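Local coordinates for AcrVIA1 (Listeria seeligeri, PDB 6VRB), which is an anti-CRISPR protein that probably inhibits the RNA-targeting type VI-A nuclease Cas13a, at residues 6-11 and 97-102. Sequence-based numbering, arbitrary orientation.
Sequences KDLKVK and IYLADP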
ATOM      1  N   LYS C   6     -15.219   1.699 -18.060  1.00 29.87           N
ATOM      2  CA  LYS C   6     -14.920   0.438 -17.332  1.00 29.87           C
ATOM      3  C   LYS C   6     -16.114  -0.509 -17.476  1.00 29.87           C
ATOM      4  O   LYS C   6     -17.187  -0.036 -17.890  1.00 29.87           O
ATOM      5  CB  LYS C   6     -14.539   0.729 -15.877  1.00 29.87           C
ATOM      6  CG  LYS C   6     -13.714  -0.356 -15.201  1.00 29.87           C
ATOM      7  CD  LYS C   6     -12.784   0.179 -14.136  1.00 29.87           C
ATOM      8  CE  LYS C   6     -11.593   0.919 -14.707  1.00 29.87           C
ATOM      9  NZ  LYS C   6     -10.607  -0.012 -15.306  1.00 29.87           N
ATOM     10  N   ASP C   7     -15.935  -1.800 -17.182  1.00 33.84           N
ATOM     11  CA  ASP C   7     -17.080  -2.734 -17.325  1.00 33.84           C
ATOM     12  C   ASP C   7     -18.198  -2.231 -16.411  1.00 33.84           C
ATOM     13  O   ASP C   7     -17.921  -1.977 -15.228  1.00 33.84           O
ATOM     14  CB  ASP C   7     -16.682  -4.165 -16.963  1.00 33.84           C
ATOM     15  CG  ASP C   7     -15.814  -4.838 -18.010  1.00 33.84           C
ATOM     16  OD1 ASP C   7     -15.350  -4.133 -18.925  1.00 33.84           O
ATOM     17  OD2 ASP C   7     -15.610  -6.063 -17.900  1.00 33.84           O
ATOM     18  N   LEU C   8     -19.416  -2.126 -16.943  1.00 28.50           N
ATOM     19  CA  LEU C   8     -20.565  -1.607 -16.158  1.00 28.50           C
ATOM     20  C   LEU C   8     -21.687  -2.641 -16.143  1.00 28.50           C
ATOM     21  O   LEU C   8     -22.046  -3.131 -17.223  1.00 28.50           O
ATOM     22  CB  LEU C   8     -21.067  -0.320 -16.818  1.00 28.50           C
ATOM     23  CG  LEU C   8     -20.177   0.909 -16.653  1.00 28.50           C
ATOM     24  CD1 LEU C   8     -20.753   2.090 -17.414  1.00 28.50           C
ATOM     25  CD2 LEU C   8     -20.008   1.261 -15.186  1.00 28.50           C
ATOM     26  N   LYS C   9     -22.221  -2.944 -14.961  1.00 25.70           N
ATOM     27  CA  LYS C   9     -23.382  -3.862 -14.874  1.00 25.70           C
ATOM     28  C   LYS C   9     -24.612  -2.956 -14.849  1.00 25.70           C
ATOM     29  O   LYS C   9     -24.799  -2.258 -13.841  1.00 25.70           O
ATOM     30  CB  LYS C   9     -23.299  -4.715 -13.606  1.00 25.70           C
ATOM     31  CG  LYS C   9     -24.530  -5.550 -13.297  1.00 25.70           C
ATOM     32  CD  LYS C   9     -24.404  -6.306 -11.995  1.00 25.70           C
ATOM     33  CE  LYS C   9     -23.173  -7.186 -11.947  1.00 25.70           C
ATOM     34  NZ  LYS C   9     -22.959  -7.760 -10.597  1.00 25.70           N
ATOM     35  N   VAL C  10     -25.401  -2.954 -15.924  1.00 25.68           N
ATOM     36  CA  VAL C  10     -26.576  -2.037 -15.976  1.00 25.68           C
ATOM     37  C   VAL C  10     -27.867  -2.851 -15.939  1.00 25.68           C
ATOM     38  O   VAL C  10     -28.075  -3.685 -16.835  1.00 25.68           O
ATOM     39  CB  VAL C  10     -26.534  -1.138 -17.225  1.00 25.68           C
ATOM     40  CG1 VAL C  10     -27.723  -0.192 -17.267  1.00 25.68           C
ATOM     41  CG2 VAL C  10     -25.231  -0.364 -17.322  1.00 25.68           C
ATOM     42  N   LYS C  11     -28.704  -2.577 -14.941  1.00 28.70           N
ATOM     43  CA  LYS C  11     -30.034  -3.244 -14.819  1.00 28.70           C
ATOM     44  C   LYS C  11     -29.970  -4.739 -15.164  1.00 28.70           C
ATOM     45  O   LYS C  11     -30.845  -5.202 -15.918  1.00 28.70           O
ATOM     46  CB  LYS C  11     -31.210  -2.452 -15.406  1.00 28.70           C
ATOM     47  CG  LYS C  11     -31.051  -1.836 -16.788  1.00 28.70           C
ATOM     48  CD  LYS C  11     -32.244  -0.977 -17.141  1.00 28.70           C
ATOM     49  CE  LYS C  11     -32.795  -0.255 -15.931  1.00 28.70           C
ATOM     50  NZ  LYS C  11     -34.120   0.353 -16.198  1.00 28.70           N
ATOM     51  N   ILE C  97     -27.244   1.625 -12.474  1.00 19.89           N
ATOM     52  CA  ILE C  97     -25.908   1.552 -13.052  1.00 19.89           C
ATOM     53  C   ILE C  97     -24.908   1.246 -11.950  1.00 19.89           C
ATOM     54  O   ILE C  97     -24.871   1.931 -10.925  1.00 19.89           O
ATOM     55  CB  ILE C  97     -25.559   2.868 -13.762  1.00 19.89           C
ATOM     56  CG1 ILE C  97     -26.550   3.126 -14.892  1.00 19.89           C
ATOM     57  CG2 ILE C  97     -24.138   2.843 -14.272  1.00 19.89           C
ATOM     58  CD1 ILE C  97     -26.505   4.516 -15.433  1.00 19.89           C
ATOM     59  N   TYR C  98     -24.100   0.209 -12.153  1.00 19.92           N
ATOM     60  CA  TYR C  98     -23.104  -0.214 -11.180  1.00 19.92           C
ATOM     61  C   TYR C  98     -21.789  -0.420 -11.915  1.00 19.92           C
ATOM     62  O   TYR C  98     -21.674  -0.148 -13.111  1.00 19.92           O
ATOM     63  CB  TYR C  98     -23.542  -1.500 -10.475  1.00 19.92           C
ATOM     64  CG  TYR C  98     -24.814  -1.388  -9.677  1.00 19.92           C
ATOM     65  CD1 TYR C  98     -24.805  -0.986  -8.352  1.00 19.92           C
ATOM     66  CD2 TYR C  98     -26.032  -1.676 -10.263  1.00 19.92           C
ATOM     67  CE1 TYR C  98     -25.982  -0.889  -7.633  1.00 19.92           C
ATOM     68  CE2 TYR C  98     -27.205  -1.574  -9.558  1.00 19.92           C
ATOM     69  CZ  TYR C  98     -27.174  -1.187  -8.248  1.00 19.92           C
ATOM     70  OH  TYR C  98     -28.355  -1.087  -7.564  1.00 19.92           O
ATOM     71  N   LEU C  99     -20.791  -0.922 -11.203  1.00 22.42           N
ATOM     72  CA  LEU C  99     -19.583  -1.455 -11.810  1.00 22.42           C
ATOM     73  C   LEU C  99     -19.680  -2.973 -11.819  1.00 22.42           C
ATOM     74  O   LEU C  99     -20.256  -3.569 -10.906  1.00 22.42           O
ATOM     75  CB  LEU C  99     -18.331  -0.996 -11.057  1.00 22.42           C
ATOM     76  CG  LEU C  99     -17.923   0.467 -11.226  1.00 22.42           C
ATOM     77  CD1 LEU C  99     -16.791   0.819 -10.317  1.00 22.42           C
ATOM     78  CD2 LEU C  99     -17.522   0.706 -12.654  1.00 22.42           C
ATOM     79  N   ALA C 100     -19.137  -3.597 -12.864  1.00 28.39           N
ATOM     80  CA  ALA C 100     -19.265  -5.044 -12.996  1.00 28.39           C
ATOM     81  C   ALA C 100     -18.316  -5.769 -12.056  1.00 28.39           C
ATOM     82  O   ALA C 100     -18.682  -6.788 -11.459  1.00 28.39           O
ATOM     83  CB  ALA C 100     -19.010  -5.472 -14.435  1.00 28.39           C
ATOM     84  N   ASP C 101     -17.094  -5.266 -11.912  1.00 31.12           N
ATOM     85  CA  ASP C 101     -16.140  -5.803 -10.946  1.00 31.12           C
ATOM     86  C   ASP C 101     -15.548  -4.660 -10.136  1.00 31.12           C
ATOM     87  O   ASP C 101     -14.611  -3.977 -10.567  1.00 31.12           O
ATOM     88  CB  ASP C 101     -15.071  -6.651 -11.633  1.00 31.12           C
ATOM     89  CG  ASP C 101     -14.506  -5.995 -12.864  1.00 31.12           C
ATOM     90  OD1 ASP C 101     -15.015  -4.918 -13.239  1.00 31.12           O
ATOM     91  OD2 ASP C 101     -13.559  -6.554 -13.457  1.00 31.12           O
ATOM     92  N   PRO C 102     -16.095  -4.402  -8.947  1.00 26.71           N
ATOM     93  CA  PRO C 102     -15.642  -3.255  -8.156  1.00 26.71           C
ATOM     94  C   PRO C 102     -14.387  -3.525  -7.357  1.00 26.71           C
ATOM     95  O   PRO C 102     -13.882  -2.605  -6.705  1.00 26.71           O
ATOM     96  CB  PRO C 102     -16.823  -2.996  -7.220  1.00 26.71           C
ATOM     97  CG  PRO C 102     -17.964  -3.743  -7.822  1.00 26.71           C
ATOM     98  CD  PRO C 102     -17.363  -4.937  -8.439  1.00 26.71           C
TER
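K9 and A100 bury the most surface here, and K9 meets the loop through both its backbone N and O, each paired with Y98. The amide of Y98 gives its hydrogen to K9 O (N to O 3.1 Å), and K9 N returns a weak bond to Y98 O at 3.4 Å. K9 CB lies 4.1 Å from A100 CA. The Y98 ring turns an edge to K9 O, while its hydroxyl is hydrogen-bonded to Q96. The loop that follows helix 88-94 runs obliquely against strand 8-10 (129° apart), pairing locally in antiparallel fashion, with a single bridge, V10 with I97, on the edge away from strand 13-15, the other half of this two-stranded hairpin. Further along, A100 N bonds to D7 O at 3.1 Å, and A100 CB meets D7 CB at 3.7 Å. Among the apolar side chains, L8 CD2 touches L99 CD2 at 3.6 Å; L99 CG sits beside its own backbone N (chi1 -73°), which carries CD2 back to the strand although the side chain sets out away from it. L99 continues onto L110 of helix 110-113. I97 O accepts a hydrogen bond from a basic side chain of another protein chain.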